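Local coordinates for protein triosephosphate isomerase (Toxoplasma gondii, PDB 5UPR) that probably interconverts D-glyceraldehyde 3-phosphate and dihydroxyacetone phosphate in glycolysis and gluconeogenesis, working as a homodimer of TIM barrels, at residues G14-N19 / V46-L51; S133-I138 / V175-P180; V220-S225 / D241-G246. All blocks are in the same frame, centred on the assembly; numbering follows the deposited sequence.

Contact 1: G14-N19 / V46-L51; sequences GNWKCN and VAPPSL
The indole of Trp-16 lies with one face over Pro-48, in a beta-alpha-beta unit of the TIM barrel built from strand 10-15, helix 22-34 and strand 42-47. Pro-48 CB stands 4.1 Å from the centroid of the six-membered ring, 28° off the normal, a CH-pi contact. Nearer the rim of the same face come the carbonyl carbon of Ala-47 and Pro-48 CA, the latter 3.6 Å from Trp-16 CE3. Two further groups reach the ring obliquely: Val-46 CB near NE1, and Pro-49 CD 3.9 Å from Trp-16 CE3. Trp-16 CG stands beside the backbone N (chi1 -61°), carrying the indole over the end of strand 42-47; Thr-25 and Leu-28 of helix 22-34 pack on it.

The strands run parallel. Ala-47 N donates to Gly-14 O at 2.8 Å, and Ala-47 O takes Trp-16 N at 3.2 Å as well as Gln-70 NE2. At the end of strand 10-15, Asn-15 OD1 accepts Lys-17 N at 3.0 Å from above its carbonyl plane, an Asx turn, while Asn-15 ND2 bonds Thr-82 of the second subunit. Lys-17 pairs with Glu-104, close to a bound sulfate.

Pro-49 CG abuts Asn-19 O, a buried oxygen with no polar partner in the model. Asn-19 ND2 donates to Trp-16 O at 3.0 Å in its carbonyl plane, the oxygen 7° out of the Asn-19 amide plane.

Contact 2: S133-I138 / V175-P180; sequences SVILCI and VIAYEP
Ile-138 and Ile-176 meet obliquely on the outer face of two parallel barrel strands, Ile-138 CD1 resting 3.7 Å from Ile-176 CG2. The approach depends on Ile-138 chi1 of 60°, which sets CG1 between the backbone N and the carbonyl carbon and lays the longer branch back over Ile-176. Leu-136 and Tyr-178 start from the same face.

Ile-135, Cys-137, Val-175 and Ala-177 alternate with these and point into the barrel. There the small methyl of Ala-177 is flanked by two residues of the other strand: Ile-135 CG2 lies 3.9 Å from Ala-177 CB, and Cys-137 SG 4.2 Å from it.

The axes of segments 133-138 and 175-178 run parallel to within 29°, laced by five hydrogen bonds. Val-175 N points almost straight at Val-134 O (N-H...O 177°). Leu-136 N donates to Val-175 O at 2.8 Å, and Ala-177 N reaches Leu-136 O from above the carbonyl plane, also at 2.8 Å. Ile-138 N bonds Ala-177 O, and Glu-179 N closes the ladder on Ile-138 O at 3.0 Å. A water donates to Glu-179 O at 2.6 Å and more weakly to Ile-138 O, bridging the strand ends.

The Tyr-178 ring carries Pro-180 CD over one face, and its OH is held by Glu-140 and Arg-145. This Tyr-Glu-Pro run marks the C-terminal mouth, where the side chain of Glu-179 is about 5 Å from a bound sulfate.

Outside, helix 150-164 covers Leu-136, Ile-138 and Ile-176 through Val-161 and Leu-158, and helix 192-209 sets Ile-202 against Ile-138, Ile-176 and Tyr-178. Strand 97-100 flanks strand 133-138 on its other edge, with Trp-97 touching Ile-135 and Val-175.

Contact 3: V220-S225 / D241-G246; sequences VIYGGS and DGFLVG. With SO4 (sulfate ion), chain E.
Ile-221 CG1 stands between its backbone N and carbonyl carbon (chi1 64°), and this carries CD1 to 3.9 Å from Leu-244 CB and close to Phe-243 O. Asp-241 has chi1 of -60°, its carboxylate folded beside its own backbone N. From there Asp-241 OD2 accepts Val-220 N at 2.8 Å through its anti lone pair, while Asp-241 N returns a bond to Val-220 O at 2.9 Å. Salt bridges from OD2 to Arg-203 and OD1 to Arg-8 fix the carboxylate further.

Tyr-222 N donates to Gly-242 O at 3.0 Å, and Leu-244 N approaches Tyr-222 O from above the carbonyl plane. Tyr-222 O also lies at the edge of the Phe-243 ring, 3.5 Å from Phe-243 CD1. Tyr-222 OH donates to Gly-224 O at 2.7 Å, in the carbonyl plane on a lone pair, and is also bonded to Ala-190 N, tying down the turn.

Ser-225 N donates to sulfate O4 at 3.1 Å, and a water links Gly-224 N, Leu-244 O and sulfate O3. Gly-185 N and Gly-247 N also bond this ion, probably from the crystallisation liquor. Such N-H groups after strands 174-178, 220-222 and 242-245 are consistent with the phosphate-binding site of triosephosphate isomerases.

In the fold
All three contacts are buried and join neighbouring parallel strands of one barrel. Contact 2 lies deepest, its centre about 4 Å from the centre of the chain, and is an ordinary ladder with aliphatic packing on both faces. Contact 3 shares its wall: Ile-221 N and O bond Ile-176 O and Tyr-178 N. On its other side contact 3 meets contact 1 where Asn-15 N bonds Val-245 O, so it connects the two, whose nearest atoms stay about 6 Å apart. Contact 1 sits farthest out, with an indole on proline and an Asn-15 side chain bonded to the second subunit; contact 3 instead adds charge pairing at one end and anion binding at the other.

Contact 1: G14-N19 / V46-L51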
ATOM      1  N   GLY A  14       2.376 -15.224  -9.122  1.00 22.15           N
ATOM      2  CA  GLY A  14       2.570 -15.639  -7.722  1.00 21.81           C
ATOM      3  C   GLY A  14       2.280 -14.448  -6.826  1.00 21.32           C
ATOM      4  O   GLY A  14       3.038 -13.503  -6.819  1.00 21.87           O
ATOM      5  N   ASN A  15       1.169 -14.492  -6.064  1.00 20.65           N
ATOM      6  CA  ASN A  15       0.784 -13.422  -5.191  1.00 20.06           C
ATOM      7  C   ASN A  15       1.261 -13.844  -3.769  1.00 20.65           C
ATOM      8  O   ASN A  15       0.603 -14.656  -3.116  1.00 20.75           O
ATOM      9  CB  ASN A  15      -0.736 -13.240  -5.204  1.00 19.56           C
ATOM     10  CG  ASN A  15      -1.214 -12.143  -4.237  1.00 19.22           C
ATOM     11  OD1 ASN A  15      -0.391 -11.425  -3.643  1.00 19.56           O
ATOM     12  ND2 ASN A  15      -2.556 -12.003  -4.081  1.00 18.91           N
ATOM     13  N   TRP A  16       2.305 -13.198  -3.283  1.00 21.16           N
ATOM     14  CA  TRP A  16       2.890 -13.542  -1.963  1.00 21.72           C
ATOM     15  C   TRP A  16       2.034 -13.000  -0.839  1.00 21.64           C
ATOM     16  O   TRP A  16       2.207 -13.422   0.290  1.00 21.58           O
ATOM     17  CB  TRP A  16       4.322 -12.993  -1.796  1.00 22.33           C
ATOM     18  CG  TRP A  16       5.331 -13.480  -2.750  1.00 22.63           C
ATOM     19  CD1 TRP A  16       5.126 -14.246  -3.798  1.00 23.14           C
ATOM     20  CD2 TRP A  16       6.722 -13.170  -2.739  1.00 23.50           C
ATOM     21  NE1 TRP A  16       6.301 -14.475  -4.490  1.00 23.51           N
ATOM     22  CE2 TRP A  16       7.298 -13.794  -3.871  1.00 23.91           C
ATOM     23  CE3 TRP A  16       7.538 -12.392  -1.916  1.00 24.23           C
ATOM     24  CZ2 TRP A  16       8.650 -13.696  -4.187  1.00 24.39           C
ATOM     25  CZ3 TRP A  16       8.894 -12.281  -2.246  1.00 24.77           C
ATOM     26  CH2 TRP A  16       9.421 -12.948  -3.373  1.00 24.97           C
ATOM     27  N   LYS A  17       1.084 -12.108  -1.145  1.00 21.70           N
ATOM     28  CA  LYS A  17       0.259 -11.472  -0.145  1.00 21.66           C
ATOM     29  C   LYS A  17       1.112 -10.835   0.973  1.00 22.14           C
ATOM     30  O   LYS A  17       2.233 -10.349   0.668  1.00 22.24           O
ATOM     31  CB  LYS A  17      -0.846 -12.403   0.342  1.00 21.85           C
ATOM     32  CG  LYS A  17      -1.648 -13.054  -0.769  1.00 21.65           C
ATOM     33  CD  LYS A  17      -2.842 -13.882  -0.260  1.00 21.65           C
ATOM     34  CE  LYS A  17      -3.614 -14.455  -1.513  1.00 21.28           C
ATOM     35  NZ  LYS A  17      -4.857 -15.177  -1.050  1.00 21.40           N
ATOM     36  N   CYS A  18       0.620 -10.812   2.210  1.00 21.99           N
ATOM     37  CA  CYS A  18       1.303 -10.103   3.315  1.00 22.68           C
ATOM     38  C   CYS A  18       2.204 -11.107   4.030  1.00 22.82           C
ATOM     39  O   CYS A  18       1.981 -11.482   5.202  1.00 23.82           O
ATOM     40  CB  CYS A  18       0.267  -9.423   4.248  1.00 21.86           C
ATOM     41  SG  CYS A  18       1.043  -8.373   5.495  1.00 21.38           S
ATOM     42  N   ASN A  19       3.201 -11.523   3.270  1.00 22.96           N
ATOM     43  CA  ASN A  19       4.228 -12.516   3.689  1.00 23.85           C
ATOM     44  C   ASN A  19       5.544 -12.060   3.092  1.00 23.80           C
ATOM     45  O   ASN A  19       5.612 -11.767   1.876  1.00 23.62           O
ATOM     46  CB  ASN A  19       3.891 -13.911   3.152  1.00 23.77           C
ATOM     47  CG  ASN A  19       2.608 -14.464   3.766  1.00 24.21           C
ATOM     48  OD1 ASN A  19       2.641 -14.941   4.889  1.00 24.08           O
ATOM     49  ND2 ASN A  19       1.504 -14.376   3.030  1.00 23.66           N
ATOM     50  N   VAL A  46       5.809 -12.406 -10.345  1.00 22.39           N
ATOM     51  CA  VAL A  46       5.740 -12.519  -8.883  1.00 22.96           C
ATOM     52  C   VAL A  46       5.423 -11.153  -8.254  1.00 22.45           C
ATOM     53  O   VAL A  46       5.951 -10.120  -8.710  1.00 23.57           O
ATOM     54  CB  VAL A  46       6.979 -13.165  -8.272  1.00 23.48           C
ATOM     55  CG1 VAL A  46       7.158 -14.568  -8.850  1.00 24.43           C
ATOM     56  CG2 VAL A  46       8.217 -12.394  -8.571  1.00 24.06           C
ATOM     57  N   ALA A  47       4.524 -11.161  -7.271  1.00 20.79           N
ATOM     58  CA  ALA A  47       4.091  -9.999  -6.590  1.00 20.57           C
ATOM     59  C   ALA A  47       4.485 -10.028  -5.068  1.00 20.98           C
ATOM     60  O   ALA A  47       3.682 -10.449  -4.212  1.00 21.30           O
ATOM     61  CB  ALA A  47       2.589  -9.828  -6.749  1.00 20.70           C
ATOM     62  N   PRO A  48       5.698  -9.563  -4.745  1.00 20.34           N
ATOM     63  CA  PRO A  48       6.124  -9.395  -3.361  1.00 20.87           C
ATOM     64  C   PRO A  48       5.425  -8.223  -2.697  1.00 20.39           C
ATOM     65  O   PRO A  48       4.889  -7.346  -3.413  1.00 20.61           O
ATOM     66  CB  PRO A  48       7.619  -9.020  -3.512  1.00 21.06           C
ATOM     67  CG  PRO A  48       8.003  -9.235  -4.893  1.00 21.01           C
ATOM     68  CD  PRO A  48       6.732  -9.065  -5.674  1.00 20.03           C
ATOM     69  N   PRO A  49       5.439  -8.169  -1.360  1.00 20.82           N
ATOM     70  CA  PRO A  49       4.984  -6.944  -0.685  1.00 21.03           C
ATOM     71  C   PRO A  49       5.895  -5.785  -1.154  1.00 21.00           C
ATOM     72  O   PRO A  49       7.096  -6.017  -1.492  1.00 21.22           O
ATOM     73  CB  PRO A  49       5.201  -7.241   0.844  1.00 22.37           C
ATOM     74  CG  PRO A  49       5.369  -8.729   0.918  1.00 22.35           C
ATOM     75  CD  PRO A  49       5.959  -9.151  -0.414  1.00 21.77           C
ATOM     76  N   SER A  50       5.341  -4.584  -1.183  1.00 21.15           N
ATOM     77  CA  SER A  50       6.004  -3.459  -1.827  1.00 21.65           C
ATOM     78  C   SER A  50       7.394  -3.166  -1.238  1.00 22.69           C
ATOM     79  O   SER A  50       8.288  -2.693  -1.945  1.00 23.90           O
ATOM     80  CB  SER A  50       5.139  -2.224  -1.842  1.00 21.75           C
ATOM     81  OG  SER A  50       4.836  -1.772  -0.543  1.00 23.75           O
ATOM     82  N   LEU A  51       7.575  -3.442   0.039  1.00 22.41           N
ATOM     83  CA  LEU A  51       8.853  -3.243   0.744  1.00 23.89           C
ATOM     84  C   LEU A  51      10.049  -3.986   0.130  1.00 24.62           C
ATOM     85  O   LEU A  51      11.177  -3.500   0.232  1.00 26.26           O
ATOM     86  CB  LEU A  51       8.736  -3.682   2.209  1.00 24.23           C
ATOM     87  CG  LEU A  51       7.871  -2.916   3.168  1.00 25.21           C
ATOM     88  CD1 LEU A  51       7.927  -3.528   4.564  1.00 26.59           C
ATOM     89  CD2 LEU A  51       8.316  -1.409   3.296  1.00 26.07           C
TER

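Contact 2: S133-I138 / V175-P180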
ATOM      1  N   SER A 133       1.010  -3.161 -17.171  1.00 25.62           N
ATOM      2  CA  SER A 133       0.112  -4.309 -17.353  1.00 24.36           C
ATOM      3  C   SER A 133      -0.560  -4.695 -16.030  1.00 23.47           C
ATOM      4  O   SER A 133      -0.011  -4.508 -14.973  1.00 22.10           O
ATOM      5  CB  SER A 133       0.899  -5.491 -17.926  1.00 25.04           C
ATOM      6  OG  SER A 133       1.323  -5.179 -19.226  1.00 25.41           O
ATOM      7  N   VAL A 134      -1.767  -5.223 -16.123  1.00 24.05           N
ATOM      8  CA  VAL A 134      -2.666  -5.414 -14.983  1.00 22.86           C
ATOM      9  C   VAL A 134      -3.164  -6.852 -14.931  1.00 22.47           C
ATOM     10  O   VAL A 134      -3.670  -7.366 -15.936  1.00 22.96           O
ATOM     11  CB  VAL A 134      -3.888  -4.494 -15.155  1.00 23.56           C
ATOM     12  CG1 VAL A 134      -4.930  -4.784 -14.071  1.00 23.15           C
ATOM     13  CG2 VAL A 134      -3.432  -3.021 -15.120  1.00 24.30           C
ATOM     14  N   ILE A 135      -3.025  -7.487 -13.783  1.00 21.55           N
ATOM     15  CA  ILE A 135      -3.733  -8.714 -13.463  1.00 20.84           C
ATOM     16  C   ILE A 135      -5.037  -8.291 -12.766  1.00 21.27           C
ATOM     17  O   ILE A 135      -5.012  -7.893 -11.582  1.00 22.88           O
ATOM     18  CB  ILE A 135      -2.885  -9.626 -12.583  1.00 19.85           C
ATOM     19  CG1 ILE A 135      -1.582  -9.994 -13.274  1.00 21.64           C
ATOM     20  CG2 ILE A 135      -3.651 -10.890 -12.232  1.00 19.36           C
ATOM     21  CD1 ILE A 135      -0.548 -10.635 -12.321  1.00 20.95           C
ATOM     22  N   LEU A 136      -6.138  -8.311 -13.511  1.00 21.19           N
ATOM     23  CA  LEU A 136      -7.434  -7.909 -12.997  1.00 21.65           C
ATOM     24  C   LEU A 136      -8.190  -9.093 -12.386  1.00 21.43           C
ATOM     25  O   LEU A 136      -8.552 -10.015 -13.125  1.00 21.37           O
ATOM     26  CB  LEU A 136      -8.277  -7.288 -14.123  1.00 23.09           C
ATOM     27  CG  LEU A 136      -9.782  -7.076 -13.878  1.00 23.68           C
ATOM     28  CD1 LEU A 136      -9.957  -6.090 -12.704  1.00 24.96           C
ATOM     29  CD2 LEU A 136     -10.453  -6.541 -15.116  1.00 24.91           C
ATOM     30  N   CYS A 137      -8.452  -9.035 -11.079  1.00 20.41           N
ATOM     31  CA  CYS A 137      -9.109 -10.114 -10.348  1.00 19.55           C
ATOM     32  C   CYS A 137     -10.635  -9.932 -10.306  1.00 19.06           C
ATOM     33  O   CYS A 137     -11.132  -8.857 -10.043  1.00 19.91           O
ATOM     34  CB  CYS A 137      -8.542 -10.230  -8.907  1.00 17.86           C
ATOM     35  SG  CYS A 137      -6.761 -10.493  -8.818  1.00 18.83           S
ATOM     36  N   ILE A 138     -11.356 -10.997 -10.577  1.00 19.12           N
ATOM     37  CA  ILE A 138     -12.852 -11.033 -10.471  1.00 19.02           C
ATOM     38  C   ILE A 138     -13.233 -12.370  -9.865  1.00 19.01           C
ATOM     39  O   ILE A 138     -12.427 -13.288  -9.839  1.00 20.31           O
ATOM     40  CB  ILE A 138     -13.544 -10.896 -11.882  1.00 19.26           C
ATOM     41  CG1 ILE A 138     -13.154 -11.999 -12.841  1.00 20.44           C
ATOM     42  CG2 ILE A 138     -13.229  -9.588 -12.544  1.00 19.98           C
ATOM     43  CD1 ILE A 138     -13.811 -11.979 -14.177  1.00 21.09           C
ATOM     44  N   VAL A 175      -4.588  -9.091 -18.132  1.00 23.18           N
ATOM     45  CA  VAL A 175      -4.769 -10.522 -17.878  1.00 21.57           C
ATOM     46  C   VAL A 175      -5.877 -10.607 -16.845  1.00 21.36           C
ATOM     47  O   VAL A 175      -5.864  -9.884 -15.870  1.00 21.75           O
ATOM     48  CB  VAL A 175      -3.485 -11.134 -17.323  1.00 22.09           C
ATOM     49  CG1 VAL A 175      -3.736 -12.520 -16.714  1.00 21.44           C
ATOM     50  CG2 VAL A 175      -2.421 -11.216 -18.433  1.00 23.07           C
ATOM     51  N   ILE A 176      -6.880 -11.433 -17.058  1.00 20.80           N
ATOM     52  CA  ILE A 176      -7.997 -11.567 -16.124  1.00 20.72           C
ATOM     53  C   ILE A 176      -7.726 -12.793 -15.222  1.00 20.66           C
ATOM     54  O   ILE A 176      -7.423 -13.897 -15.730  1.00 20.20           O
ATOM     55  CB  ILE A 176      -9.317 -11.780 -16.881  1.00 21.91           C
ATOM     56  CG1 ILE A 176      -9.639 -10.500 -17.664  1.00 23.87           C
ATOM     57  CG2 ILE A 176     -10.487 -12.108 -15.880  1.00 22.48           C
ATOM     58  CD1 ILE A 176     -10.927 -10.536 -18.439  1.00 26.22           C
ATOM     59  N   ALA A 177      -7.791 -12.599 -13.908  1.00 20.35           N
ATOM     60  CA  ALA A 177      -7.654 -13.696 -12.962  1.00 20.39           C
ATOM     61  C   ALA A 177      -9.027 -14.007 -12.385  1.00 19.60           C
ATOM     62  O   ALA A 177      -9.624 -13.169 -11.729  1.00 19.01           O
ATOM     63  CB  ALA A 177      -6.692 -13.361 -11.844  1.00 19.90           C
ATOM     64  N   TYR A 178      -9.519 -15.201 -12.687  1.00 19.51           N
ATOM     65  CA  TYR A 178     -10.810 -15.641 -12.192  1.00 19.60           C
ATOM     66  C   TYR A 178     -10.500 -16.400 -10.926  1.00 19.50           C
ATOM     67  O   TYR A 178      -9.905 -17.497 -11.007  1.00 19.94           O
ATOM     68  CB  TYR A 178     -11.558 -16.518 -13.201  1.00 19.83           C
ATOM     69  CG  TYR A 178     -12.748 -17.189 -12.558  1.00 19.85           C
ATOM     70  CD1 TYR A 178     -13.727 -16.440 -11.955  1.00 19.50           C
ATOM     71  CD2 TYR A 178     -12.861 -18.571 -12.515  1.00 19.92           C
ATOM     72  CE1 TYR A 178     -14.773 -17.049 -11.265  1.00 20.73           C
ATOM     73  CE2 TYR A 178     -13.908 -19.192 -11.839  1.00 20.48           C
ATOM     74  CZ  TYR A 178     -14.874 -18.421 -11.215  1.00 20.60           C
ATOM     75  OH  TYR A 178     -15.921 -18.971 -10.531  1.00 22.66           O
ATOM     76  N   GLU A 179     -10.871 -15.828  -9.765  1.00 20.55           N
ATOM     77  CA  GLU A 179     -10.693 -16.494  -8.489  1.00 21.35           C
ATOM     78  C   GLU A 179     -12.017 -16.542  -7.756  1.00 21.16           C
ATOM     79  O   GLU A 179     -12.383 -15.552  -7.174  1.00 19.64           O
ATOM     80  CB  GLU A 179      -9.638 -15.847  -7.559  1.00 23.53           C
ATOM     81  CG  GLU A 179      -8.311 -15.565  -8.202  1.00 24.60           C
ATOM     82  CD  GLU A 179      -7.228 -15.199  -7.118  1.00 25.89           C
ATOM     83  OE1 GLU A 179      -6.394 -16.067  -6.822  1.00 24.49           O
ATOM     84  OE2 GLU A 179      -7.184 -14.059  -6.529  1.00 26.43           O
ATOM     85  N   PRO A 180     -12.742 -17.665  -7.821  1.00 22.17           N
ATOM     86  CA  PRO A 180     -13.933 -17.699  -7.026  1.00 22.41           C
ATOM     87  C   PRO A 180     -13.608 -17.480  -5.548  1.00 22.11           C
ATOM     88  O   PRO A 180     -12.646 -18.058  -4.998  1.00 21.97           O
ATOM     89  CB  PRO A 180     -14.540 -19.115  -7.263  1.00 23.44           C
ATOM     90  CG  PRO A 180     -13.503 -19.918  -8.020  1.00 24.24           C
ATOM     91  CD  PRO A 180     -12.390 -18.976  -8.426  1.00 23.36           C
TER
HETATM   92  O   HOH W   1     -11.641 -13.043  -6.905  1.00 25.05           O

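Contact 3: V220-S225 / D241-G246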
ATOM      1  N   VAL A 220      -6.860 -15.542 -19.581  1.00 22.13           N
ATOM      2  CA  VAL A 220      -7.766 -15.724 -18.422  1.00 21.08           C
ATOM      3  C   VAL A 220      -7.165 -16.836 -17.565  1.00 21.63           C
ATOM      4  O   VAL A 220      -7.141 -18.033 -17.985  1.00 22.58           O
ATOM      5  CB  VAL A 220      -9.189 -16.048 -18.810  1.00 21.54           C
ATOM      6  CG1 VAL A 220     -10.104 -15.999 -17.591  1.00 21.13           C
ATOM      7  CG2 VAL A 220      -9.694 -15.068 -19.836  1.00 22.45           C
ATOM      8  N   ILE A 221      -6.669 -16.453 -16.371  1.00 20.98           N
ATOM      9  CA  ILE A 221      -5.984 -17.383 -15.482  1.00 20.58           C
ATOM     10  C   ILE A 221      -6.855 -17.737 -14.252  1.00 21.12           C
ATOM     11  O   ILE A 221      -7.701 -16.938 -13.817  1.00 21.55           O
ATOM     12  CB  ILE A 221      -4.610 -16.878 -15.050  1.00 20.82           C
ATOM     13  CG1 ILE A 221      -4.723 -15.592 -14.212  1.00 19.40           C
ATOM     14  CG2 ILE A 221      -3.743 -16.643 -16.273  1.00 22.10           C
ATOM     15  CD1 ILE A 221      -3.383 -14.990 -13.813  1.00 19.33           C
ATOM     16  N   TYR A 222      -6.680 -18.946 -13.722  1.00 21.08           N
ATOM     17  CA  TYR A 222      -7.499 -19.440 -12.620  1.00 20.50           C
ATOM     18  C   TYR A 222      -6.702 -19.296 -11.301  1.00 21.13           C
ATOM     19  O   TYR A 222      -5.490 -19.635 -11.229  1.00 19.46           O
ATOM     20  CB  TYR A 222      -7.955 -20.962 -12.844  1.00 20.90           C
ATOM     21  CG  TYR A 222      -8.582 -21.484 -11.582  1.00 20.33           C
ATOM     22  CD1 TYR A 222      -9.938 -21.229 -11.291  1.00 20.17           C
ATOM     23  CD2 TYR A 222      -7.820 -22.142 -10.617  1.00 20.98           C
ATOM     24  CE1 TYR A 222     -10.486 -21.620 -10.044  1.00 20.29           C
ATOM     25  CE2 TYR A 222      -8.350 -22.518  -9.390  1.00 20.64           C
ATOM     26  CZ  TYR A 222      -9.663 -22.257  -9.101  1.00 20.50           C
ATOM     27  OH  TYR A 222     -10.169 -22.635  -7.878  1.00 19.79           O
ATOM     28  N   GLY A 223      -7.384 -18.857 -10.230  1.00 20.64           N
ATOM     29  CA  GLY A 223      -6.773 -18.928  -8.896  1.00 20.29           C
ATOM     30  C   GLY A 223      -7.781 -19.367  -7.869  1.00 20.83           C
ATOM     31  O   GLY A 223      -9.002 -19.281  -8.119  1.00 20.29           O
ATOM     32  N   GLY A 224      -7.289 -19.830  -6.722  1.00 20.19           N
ATOM     33  CA  GLY A 224      -8.124 -20.331  -5.651  1.00 21.41           C
ATOM     34  C   GLY A 224      -7.723 -21.774  -5.354  1.00 21.73           C
ATOM     35  O   GLY A 224      -8.198 -22.716  -5.977  1.00 22.10           O
ATOM     36  N   SER A 225      -6.809 -21.917  -4.373  1.00 22.81           N
ATOM     37  CA  SER A 225      -6.343 -23.197  -3.954  1.00 24.08           C
ATOM     38  C   SER A 225      -5.642 -23.979  -5.085  1.00 26.14           C
ATOM     39  O   SER A 225      -5.825 -25.210  -5.224  1.00 28.72           O
ATOM     40  CB  SER A 225      -7.483 -24.019  -3.317  1.00 25.56           C
ATOM     41  OG  SER A 225      -7.927 -23.396  -2.118  1.00 24.74           O
ATOM     42  N   ASP A 241      -5.751 -20.284 -19.232  1.00 23.02           N
ATOM     43  CA  ASP A 241      -4.454 -19.872 -19.822  1.00 23.64           C
ATOM     44  C   ASP A 241      -3.299 -19.884 -18.803  1.00 24.28           C
ATOM     45  O   ASP A 241      -2.181 -19.507 -19.111  1.00 24.38           O
ATOM     46  CB  ASP A 241      -4.567 -18.488 -20.427  1.00 23.62           C
ATOM     47  CG  ASP A 241      -5.623 -18.423 -21.521  1.00 23.95           C
ATOM     48  OD1 ASP A 241      -5.700 -19.346 -22.301  1.00 24.82           O
ATOM     49  OD2 ASP A 241      -6.412 -17.469 -21.596  1.00 22.44           O
ATOM     50  N   GLY A 242      -3.607 -20.292 -17.584  1.00 24.28           N
ATOM     51  CA  GLY A 242      -2.616 -20.361 -16.503  1.00 24.97           C
ATOM     52  C   GLY A 242      -3.232 -20.126 -15.156  1.00 23.70           C
ATOM     53  O   GLY A 242      -4.410 -20.375 -14.953  1.00 24.06           O
ATOM     54  N   PHE A 243      -2.441 -19.620 -14.230  1.00 24.03           N
ATOM     55  CA  PHE A 243      -2.825 -19.578 -12.828  1.00 23.78           C
ATOM     56  C   PHE A 243      -2.422 -18.304 -12.097  1.00 23.68           C
ATOM     57  O   PHE A 243      -1.372 -17.743 -12.386  1.00 23.53           O
ATOM     58  CB  PHE A 243      -2.207 -20.784 -12.144  1.00 24.51           C
ATOM     59  CG  PHE A 243      -2.642 -22.077 -12.747  1.00 24.62           C
ATOM     60  CD1 PHE A 243      -3.949 -22.521 -12.579  1.00 24.39           C
ATOM     61  CD2 PHE A 243      -1.777 -22.822 -13.519  1.00 25.58           C
ATOM     62  CE1 PHE A 243      -4.413 -23.660 -13.190  1.00 24.42           C
ATOM     63  CE2 PHE A 243      -2.219 -24.012 -14.122  1.00 25.75           C
ATOM     64  CZ  PHE A 243      -3.533 -24.452 -13.910  1.00 25.72           C
ATOM     65  N   LEU A 244      -3.251 -17.880 -11.134  1.00 21.35           N
ATOM     66  CA  LEU A 244      -2.817 -16.925 -10.104  1.00 20.97           C
ATOM     67  C   LEU A 244      -2.701 -17.709  -8.807  1.00 21.21           C
ATOM     68  O   LEU A 244      -3.662 -18.273  -8.359  1.00 22.54           O
ATOM     69  CB  LEU A 244      -3.793 -15.735  -9.964  1.00 20.17           C
ATOM     70  CG  LEU A 244      -3.365 -14.624  -9.015  1.00 20.63           C
ATOM     71  CD1 LEU A 244      -1.976 -14.117  -9.329  1.00 20.68           C
ATOM     72  CD2 LEU A 244      -4.417 -13.490  -8.933  1.00 20.59           C
ATOM     73  N   VAL A 245      -1.488 -17.789  -8.283  1.00 21.67           N
ATOM     74  CA  VAL A 245      -1.120 -18.682  -7.200  1.00 21.96           C
ATOM     75  C   VAL A 245      -0.938 -17.872  -5.941  1.00 21.74           C
ATOM     76  O   VAL A 245      -0.237 -16.884  -5.956  1.00 21.92           O
ATOM     77  CB  VAL A 245       0.185 -19.424  -7.507  1.00 22.39           C
ATOM     78  CG1 VAL A 245       0.545 -20.439  -6.408  1.00 22.90           C
ATOM     79  CG2 VAL A 245       0.077 -20.157  -8.814  1.00 22.59           C
ATOM     80  N   GLY A 246      -1.623 -18.276  -4.875  1.00 22.05           N
ATOM     81  CA  GLY A 246      -1.512 -17.631  -3.586  1.00 23.58           C
ATOM     82  C   GLY A 246      -0.479 -18.324  -2.694  1.00 23.58           C
ATOM     83  O   GLY A 246       0.703 -18.149  -2.905  1.00 24.81           O
TER
HETATM   84  S   SO4 E 401      -4.619 -20.100  -2.190  1.00 34.44           S
HETATM   85  O1  SO4 E 401      -3.834 -19.380  -1.210  1.00 31.93           O
HETATM   86  O2  SO4 E 401      -4.111 -21.436  -2.514  1.00 32.34           O
HETATM   87  O3  SO4 E 401      -4.454 -19.285  -3.407  1.00 35.83           O
HETATM   88  O4  SO4 E 401      -6.085 -20.116  -2.002  1.00 31.01           O
HETATM   89  O   HOH W   2      -4.426 -20.216  -6.031  1.00 29.54           O